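Local coordinates for protein phytoene synthase (PDB 5IYS) that probably joins two isoprenoid diphosphates head to head, as squalene and phytoene synthases do, and binds magnesium ions together with a farnesyl thiodiphosphate analogue, at residues V174-L185 and V195-K203. Numbering follows the deposited sequence.
Sequences VGEDYQMGRIYL and VATTMLKEK
Thr-197 opens the 3-10 segment 197-200 and meets the outer end of Tyr-178. Its OG1 gives a weak hydrogen bond to Tyr-178 OH, 3.5 Å away, while its CB rests against Ile-183 CD1 at 4.1 Å. A short side chain carrying a hydroxyl beside its apolar carbons suits this solvent-facing side of the contact, where a phenol and a hydrocarbon lie side by side. The carbonyl O of Thr-197 also lies above the tyrosine ring, offset from its centre.

One 3-10 turn later, Leu-200 supplies the apolar centre. Its CB sits over the same face of the Tyr-178 ring in a CH-pi contact, 4.2 Å from the centroid and 22° off the normal. The ring is brought there by its first torsion, which sets CG anti to the backbone N (chi1 -177°). Beyond CB the branches divide: CD1 presses on Ile-183 CD1 at 3.6 Å, whereas CD2 reaches Val-174 CG1 at 4.0 Å and Leu-185 CD1 at 4.1 Å. A forked leucine can thus fill the corner between the helix and the chain that follows it. Leu-200 O is buried and has no hydrogen-bonding partner; Gly-175, with no side chain, lies against this carbonyl, and its CA is 5.8 Å from Lys-201 CA.

Lys-201 bends at chi3 (80°) and brings its last methylene, CE, to 3.6 Å from Tyr-178 CE2; CE and NZ both lie along the ring edge, near CE2 and OH.

Within the all-helical squalene/phytoene synthase fold, this is plain packing of the loop between helices 187-193 and 207-227 onto helix 174-179, the short helix after helix 155-172. Asp-173, which can bind magnesium, immediately precedes it. Helix 207-227 meets Leu-185 through Leu-209, Leu-212 and Leu-216, and helix 187-193 adds Met-190.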
ATOM      1  N   VAL A 174      -3.988  14.133  -5.633  1.00 23.43           N
ATOM      2  CA  VAL A 174      -5.277  14.608  -6.119  1.00 25.25           C
ATOM      3  C   VAL A 174      -5.191  15.171  -7.550  1.00 26.58           C
ATOM      4  O   VAL A 174      -6.013  14.847  -8.411  1.00 25.92           O
ATOM      5  CB  VAL A 174      -5.894  15.635  -5.176  1.00 25.01           C
ATOM      6  CG1 VAL A 174      -7.119  16.265  -5.816  1.00 26.62           C
ATOM      7  CG2 VAL A 174      -6.236  14.999  -3.824  1.00 24.13           C
ATOM      8  N   GLY A 175      -4.189  16.000  -7.816  1.00 28.72           N
ATOM      9  CA  GLY A 175      -4.116  16.677  -9.116  1.00 29.50           C
ATOM     10  C   GLY A 175      -3.811  15.761 -10.288  1.00 28.95           C
ATOM     11  O   GLY A 175      -4.480  15.830 -11.331  1.00 29.23           O
ATOM     12  N   GLU A 176      -2.779  14.936 -10.131  1.00 29.38           N
ATOM     13  CA  GLU A 176      -2.380  13.948 -11.141  1.00 32.06           C
ATOM     14  C   GLU A 176      -3.529  12.972 -11.393  1.00 31.07           C
ATOM     15  O   GLU A 176      -3.841  12.662 -12.548  1.00 29.59           O
ATOM     16  CB  GLU A 176      -1.103  13.198 -10.722  1.00 32.97           C
ATOM     17  CG  GLU A 176       0.196  13.746 -11.363  1.00 44.22           C
ATOM     18  CD  GLU A 176       1.331  14.023 -10.368  1.00 54.24           C
ATOM     19  OE1 GLU A 176       1.655  13.116  -9.563  1.00 59.84           O
ATOM     20  OE2 GLU A 176       1.938  15.124 -10.411  1.00 49.38           O
ATOM     21  N   ASP A 177      -4.231  12.582 -10.331  1.00 28.67           N
ATOM     22  CA  ASP A 177      -5.379  11.667 -10.485  1.00 29.80           C
ATOM     23  C   ASP A 177      -6.468  12.306 -11.357  1.00 31.84           C
ATOM     24  O   ASP A 177      -6.955  11.701 -12.319  1.00 28.85           O
ATOM     25  CB  ASP A 177      -5.961  11.283  -9.125  1.00 29.72           C
ATOM     26  CG  ASP A 177      -5.151  10.194  -8.422  1.00 30.71           C
ATOM     27  OD1 ASP A 177      -4.325   9.557  -9.094  1.00 27.77           O
ATOM     28  OD2 ASP A 177      -5.322  10.001  -7.199  1.00 33.75           O
ATOM     29  N   TYR A 178      -6.856  13.528 -11.001  1.00 32.08           N
ATOM     30  CA  TYR A 178      -7.916  14.208 -11.735  1.00 35.36           C
ATOM     31  C   TYR A 178      -7.549  14.343 -13.208  1.00 37.93           C
ATOM     32  O   TYR A 178      -8.415  14.221 -14.086  1.00 39.84           O
ATOM     33  CB  TYR A 178      -8.207  15.591 -11.157  1.00 35.55           C
ATOM     34  CG  TYR A 178      -9.353  16.279 -11.871  1.00 38.77           C
ATOM     35  CD1 TYR A 178     -10.656  15.835 -11.715  1.00 38.10           C
ATOM     36  CD2 TYR A 178      -9.123  17.345 -12.730  1.00 47.58           C
ATOM     37  CE1 TYR A 178     -11.696  16.449 -12.380  1.00 44.96           C
ATOM     38  CE2 TYR A 178     -10.160  17.966 -13.400  1.00 45.48           C
ATOM     39  CZ  TYR A 178     -11.443  17.515 -13.213  1.00 47.76           C
ATOM     40  OH  TYR A 178     -12.485  18.129 -13.876  1.00 55.28           O
ATOM     41  N   GLN A 179      -6.289  14.685 -13.464  1.00 39.15           N
ATOM     42  CA  GLN A 179      -5.776  14.809 -14.829  1.00 42.27           C
ATOM     43  C   GLN A 179      -6.065  13.537 -15.601  1.00 42.93           C
ATOM     44  O   GLN A 179      -6.223  13.570 -16.819  1.00 44.55           O
ATOM     45  CB  GLN A 179      -4.263  15.002 -14.829  1.00 42.24           C
ATOM     46  CG  GLN A 179      -3.796  16.423 -14.610  1.00 48.14           C
ATOM     47  CD  GLN A 179      -2.296  16.572 -14.821  1.00 55.38           C
ATOM     48  OE1 GLN A 179      -1.519  15.642 -14.574  1.00 56.94           O
ATOM     49  NE2 GLN A 179      -1.877  17.762 -15.243  1.00 60.14           N
ATOM     50  N   MET A 180      -6.086  12.419 -14.881  1.00 43.03           N
ATOM     51  CA  MET A 180      -6.184  11.098 -15.469  1.00 43.00           C
ATOM     52  C   MET A 180      -7.636  10.679 -15.606  1.00 41.93           C
ATOM     53  O   MET A 180      -7.916   9.590 -16.091  1.00 42.40           O
ATOM     54  CB  MET A 180      -5.468  10.067 -14.595  1.00 44.51           C
ATOM     55  CG  MET A 180      -3.957  10.212 -14.537  1.00 52.46           C
ATOM     56  SD  MET A 180      -3.173  10.364 -16.158  1.00 69.90           S
ATOM     57  CE  MET A 180      -1.488  10.758 -15.670  1.00 70.77           C
ATOM     58  N   GLY A 181      -8.548  11.522 -15.141  1.00 40.35           N
ATOM     59  CA  GLY A 181      -9.961  11.162 -15.104  1.00 41.13           C
ATOM     60  C   GLY A 181     -10.446  10.478 -13.835  1.00 40.93           C
ATOM     61  O   GLY A 181     -11.581   9.978 -13.770  1.00 40.29           O
ATOM     62  N   ARG A 182      -9.638  10.544 -12.780  1.00 37.39           N
ATOM     63  CA  ARG A 182     -10.039   9.916 -11.539  1.00 34.70           C
ATOM     64  C   ARG A 182     -10.233  10.896 -10.395  1.00 31.43           C
ATOM     65  O   ARG A 182      -9.337  11.676 -10.072  1.00 28.50           O
ATOM     66  CB  ARG A 182      -9.036   8.834 -11.143  1.00 37.32           C
ATOM     67  CG  ARG A 182      -8.851   7.740 -12.183  1.00 40.21           C
ATOM     68  CD  ARG A 182      -8.181   6.550 -11.525  1.00 46.03           C
ATOM     69  NE  ARG A 182      -7.802   5.535 -12.500  1.00 50.81           N
ATOM     70  CZ  ARG A 182      -7.150   4.413 -12.203  1.00 51.76           C
ATOM     71  NH1 ARG A 182      -6.857   4.106 -10.941  1.00 49.34           N
ATOM     72  NH2 ARG A 182      -6.814   3.579 -13.178  1.00 49.05           N
ATOM     73  N   ILE A 183     -11.351  10.744  -9.694  1.00 30.25           N
ATOM     74  CA  ILE A 183     -11.560  11.449  -8.434  1.00 30.90           C
ATOM     75  C   ILE A 183     -11.821  10.400  -7.372  1.00 29.81           C
ATOM     76  O   ILE A 183     -12.819   9.688  -7.452  1.00 30.46           O
ATOM     77  CB  ILE A 183     -12.751  12.445  -8.497  1.00 33.16           C
ATOM     78  CG1 ILE A 183     -12.505  13.489  -9.597  1.00 35.99           C
ATOM     79  CG2 ILE A 183     -12.971  13.121  -7.135  1.00 28.82           C
ATOM     80  CD1 ILE A 183     -13.614  14.546  -9.721  1.00 37.66           C
ATOM     81  N   TYR A 184     -10.891  10.265  -6.429  1.00 27.03           N
ATOM     82  CA  TYR A 184     -11.114   9.405  -5.263  1.00 27.90           C
ATOM     83  C   TYR A 184     -11.835  10.087  -4.101  1.00 26.02           C
ATOM     84  O   TYR A 184     -12.409   9.432  -3.233  1.00 27.32           O
ATOM     85  CB  TYR A 184      -9.767   8.819  -4.805  1.00 26.30           C
ATOM     86  CG  TYR A 184      -9.190   7.844  -5.811  1.00 26.73           C
ATOM     87  CD1 TYR A 184      -9.587   6.508  -5.821  1.00 28.72           C
ATOM     88  CD2 TYR A 184      -8.278   8.270  -6.778  1.00 26.60           C
ATOM     89  CE1 TYR A 184      -9.072   5.623  -6.732  1.00 25.54           C
ATOM     90  CE2 TYR A 184      -7.748   7.386  -7.696  1.00 32.20           C
ATOM     91  CZ  TYR A 184      -8.141   6.059  -7.656  1.00 36.98           C
ATOM     92  OH  TYR A 184      -7.602   5.167  -8.561  1.00 41.87           O
ATOM     93  N   LEU A 185     -11.715  11.402  -3.995  1.00 26.16           N
ATOM     94  CA  LEU A 185     -12.466  12.125  -2.974  1.00 28.32           C
ATOM     95  C   LEU A 185     -13.964  11.846  -3.164  1.00 27.72           C
ATOM     96  O   LEU A 185     -14.411  11.629  -4.289  1.00 28.32           O
ATOM     97  CB  LEU A 185     -12.202  13.631  -3.093  1.00 28.89           C
ATOM     98  CG  LEU A 185     -10.735  14.055  -3.046  1.00 29.04           C
ATOM     99  CD1 LEU A 185     -10.629  15.567  -3.282  1.00 28.11           C
ATOM    100  CD2 LEU A 185     -10.080  13.659  -1.721  1.00 25.84           C
ATOM    101  N   VAL A 195     -16.621  21.781  -2.261  1.00 37.87           N
ATOM    102  CA  VAL A 195     -15.585  21.698  -3.286  1.00 36.72           C
ATOM    103  C   VAL A 195     -16.209  21.442  -4.648  1.00 37.90           C
ATOM    104  O   VAL A 195     -17.024  20.544  -4.802  1.00 36.09           O
ATOM    105  CB  VAL A 195     -14.578  20.551  -2.995  1.00 35.86           C
ATOM    106  CG1 VAL A 195     -13.528  20.483  -4.106  1.00 34.11           C
ATOM    107  CG2 VAL A 195     -13.913  20.792  -1.645  1.00 31.97           C
ATOM    108  N   ALA A 196     -15.771  22.200  -5.644  1.00 41.78           N
ATOM    109  CA  ALA A 196     -16.187  21.968  -7.022  1.00 44.15           C
ATOM    110  C   ALA A 196     -15.037  21.265  -7.707  1.00 44.48           C
ATOM    111  O   ALA A 196     -13.875  21.497  -7.354  1.00 44.33           O
ATOM    112  CB  ALA A 196     -16.481  23.297  -7.720  1.00 46.53           C
ATOM    113  N   THR A 197     -15.351  20.401  -8.668  1.00 44.30           N
ATOM    114  CA  THR A 197     -14.308  19.544  -9.215  1.00 45.54           C
ATOM    115  C   THR A 197     -13.289  20.403  -9.955  1.00 45.06           C
ATOM    116  O   THR A 197     -12.142  20.011 -10.168  1.00 44.46           O
ATOM    117  CB  THR A 197     -14.851  18.404 -10.110  1.00 45.46           C
ATOM    118  OG1 THR A 197     -14.877  18.838 -11.474  1.00 51.70           O
ATOM    119  CG2 THR A 197     -16.239  17.950  -9.678  1.00 42.75           C
ATOM    120  N   THR A 198     -13.699  21.624 -10.270  1.00 45.09           N
ATOM    121  CA  THR A 198     -12.817  22.568 -10.927  1.00 45.33           C
ATOM    122  C   THR A 198     -11.624  22.935 -10.044  1.00 43.19           C
ATOM    123  O   THR A 198     -10.529  23.216 -10.526  1.00 42.47           O
ATOM    124  CB  THR A 198     -13.606  23.823 -11.336  1.00 46.90           C
ATOM    125  OG1 THR A 198     -13.088  24.306 -12.580  1.00 51.80           O
ATOM    126  CG2 THR A 198     -13.516  24.909 -10.266  1.00 45.77           C
ATOM    127  N   MET A 199     -11.831  22.887  -8.736  1.00 42.27           N
ATOM    128  CA  MET A 199     -10.763  23.204  -7.798  1.00 41.98           C
ATOM    129  C   MET A 199      -9.632  22.167  -7.853  1.00 41.02           C
ATOM    130  O   MET A 199      -8.564  22.378  -7.270  1.00 39.91           O
ATOM    131  CB  MET A 199     -11.329  23.258  -6.379  1.00 43.15           C
ATOM    132  CG  MET A 199     -12.545  24.148  -6.208  1.00 43.11           C
ATOM    133  SD  MET A 199     -13.007  24.315  -4.468  1.00 41.78           S
ATOM    134  CE  MET A 199     -14.344  25.519  -4.641  1.00 43.60           C
ATOM    135  N   LEU A 200      -9.894  21.038  -8.509  1.00 39.36           N
ATOM    136  CA  LEU A 200      -8.998  19.885  -8.461  1.00 40.11           C
ATOM    137  C   LEU A 200      -7.869  20.028  -9.471  1.00 41.22           C
ATOM    138  O   LEU A 200      -6.933  19.235  -9.464  1.00 40.66           O
ATOM    139  CB  LEU A 200      -9.745  18.575  -8.721  1.00 38.50           C
ATOM    140  CG  LEU A 200     -10.872  18.171  -7.774  1.00 35.27           C
ATOM    141  CD1 LEU A 200     -11.315  16.727  -8.062  1.00 32.21           C
ATOM    142  CD2 LEU A 200     -10.452  18.347  -6.308  1.00 28.33           C
ATOM    143  N   LYS A 201      -7.949  21.043 -10.324  1.00 43.55           N
ATOM    144  CA  LYS A 201      -6.924  21.226 -11.354  1.00 45.50           C
ATOM    145  C   LYS A 201      -5.981  22.386 -11.066  1.00 45.51           C
ATOM    146  O   LYS A 201      -5.050  22.638 -11.832  1.00 45.29           O
ATOM    147  CB  LYS A 201      -7.540  21.373 -12.751  1.00 47.71           C
ATOM    148  CG  LYS A 201      -8.579  22.482 -12.886  1.00 51.53           C
ATOM    149  CD  LYS A 201      -9.187  22.515 -14.291  1.00 60.74           C
ATOM    150  CE  LYS A 201     -10.266  21.452 -14.471  1.00 65.58           C
ATOM    151  NZ  LYS A 201     -10.410  21.004 -15.892  1.00 67.54           N
ATOM    152  N   GLU A 202      -6.173  23.033  -9.921  1.00 44.47           N
ATOM    153  CA  GLU A 202      -5.338  24.163  -9.519  1.00 44.51           C
ATOM    154  C   GLU A 202      -4.023  23.740  -8.863  1.00 43.86           C
ATOM    155  O   GLU A 202      -3.887  22.597  -8.411  1.00 44.22           O
ATOM    156  CB  GLU A 202      -6.141  25.110  -8.620  1.00 44.94           C
ATOM    157  CG  GLU A 202      -6.946  26.130  -9.420  1.00 50.96           C
ATOM    158  CD  GLU A 202      -8.295  26.444  -8.811  1.00 60.12           C
ATOM    159  OE1 GLU A 202      -9.293  26.523  -9.571  1.00 63.38           O
ATOM    160  OE2 GLU A 202      -8.349  26.628  -7.573  1.00 62.38           O
ATOM    161  N   LYS A 203      -3.061  24.657  -8.800  1.00 41.73           N
ATOM    162  CA  LYS A 203      -1.752  24.362  -8.209  1.00 41.89           C
ATOM    163  C   LYS A 203      -1.776  24.226  -6.686  1.00 40.33           C
ATOM    164  O   LYS A 203      -1.128  23.339  -6.125  1.00 39.24           O
ATOM    165  CB  LYS A 203      -0.712  25.401  -8.637  1.00 42.26           C
ATOM    166  CG  LYS A 203      -0.428  25.369 -10.137  1.00 48.12           C
ATOM    167  CD  LYS A 203       1.069  25.426 -10.434  1.00 56.58           C
ATOM    168  CE  LYS A 203       1.859  24.353  -9.668  1.00 58.28           C
ATOM    169  NZ  LYS A 203       1.561  22.931 -10.053  1.00 58.76           N
TER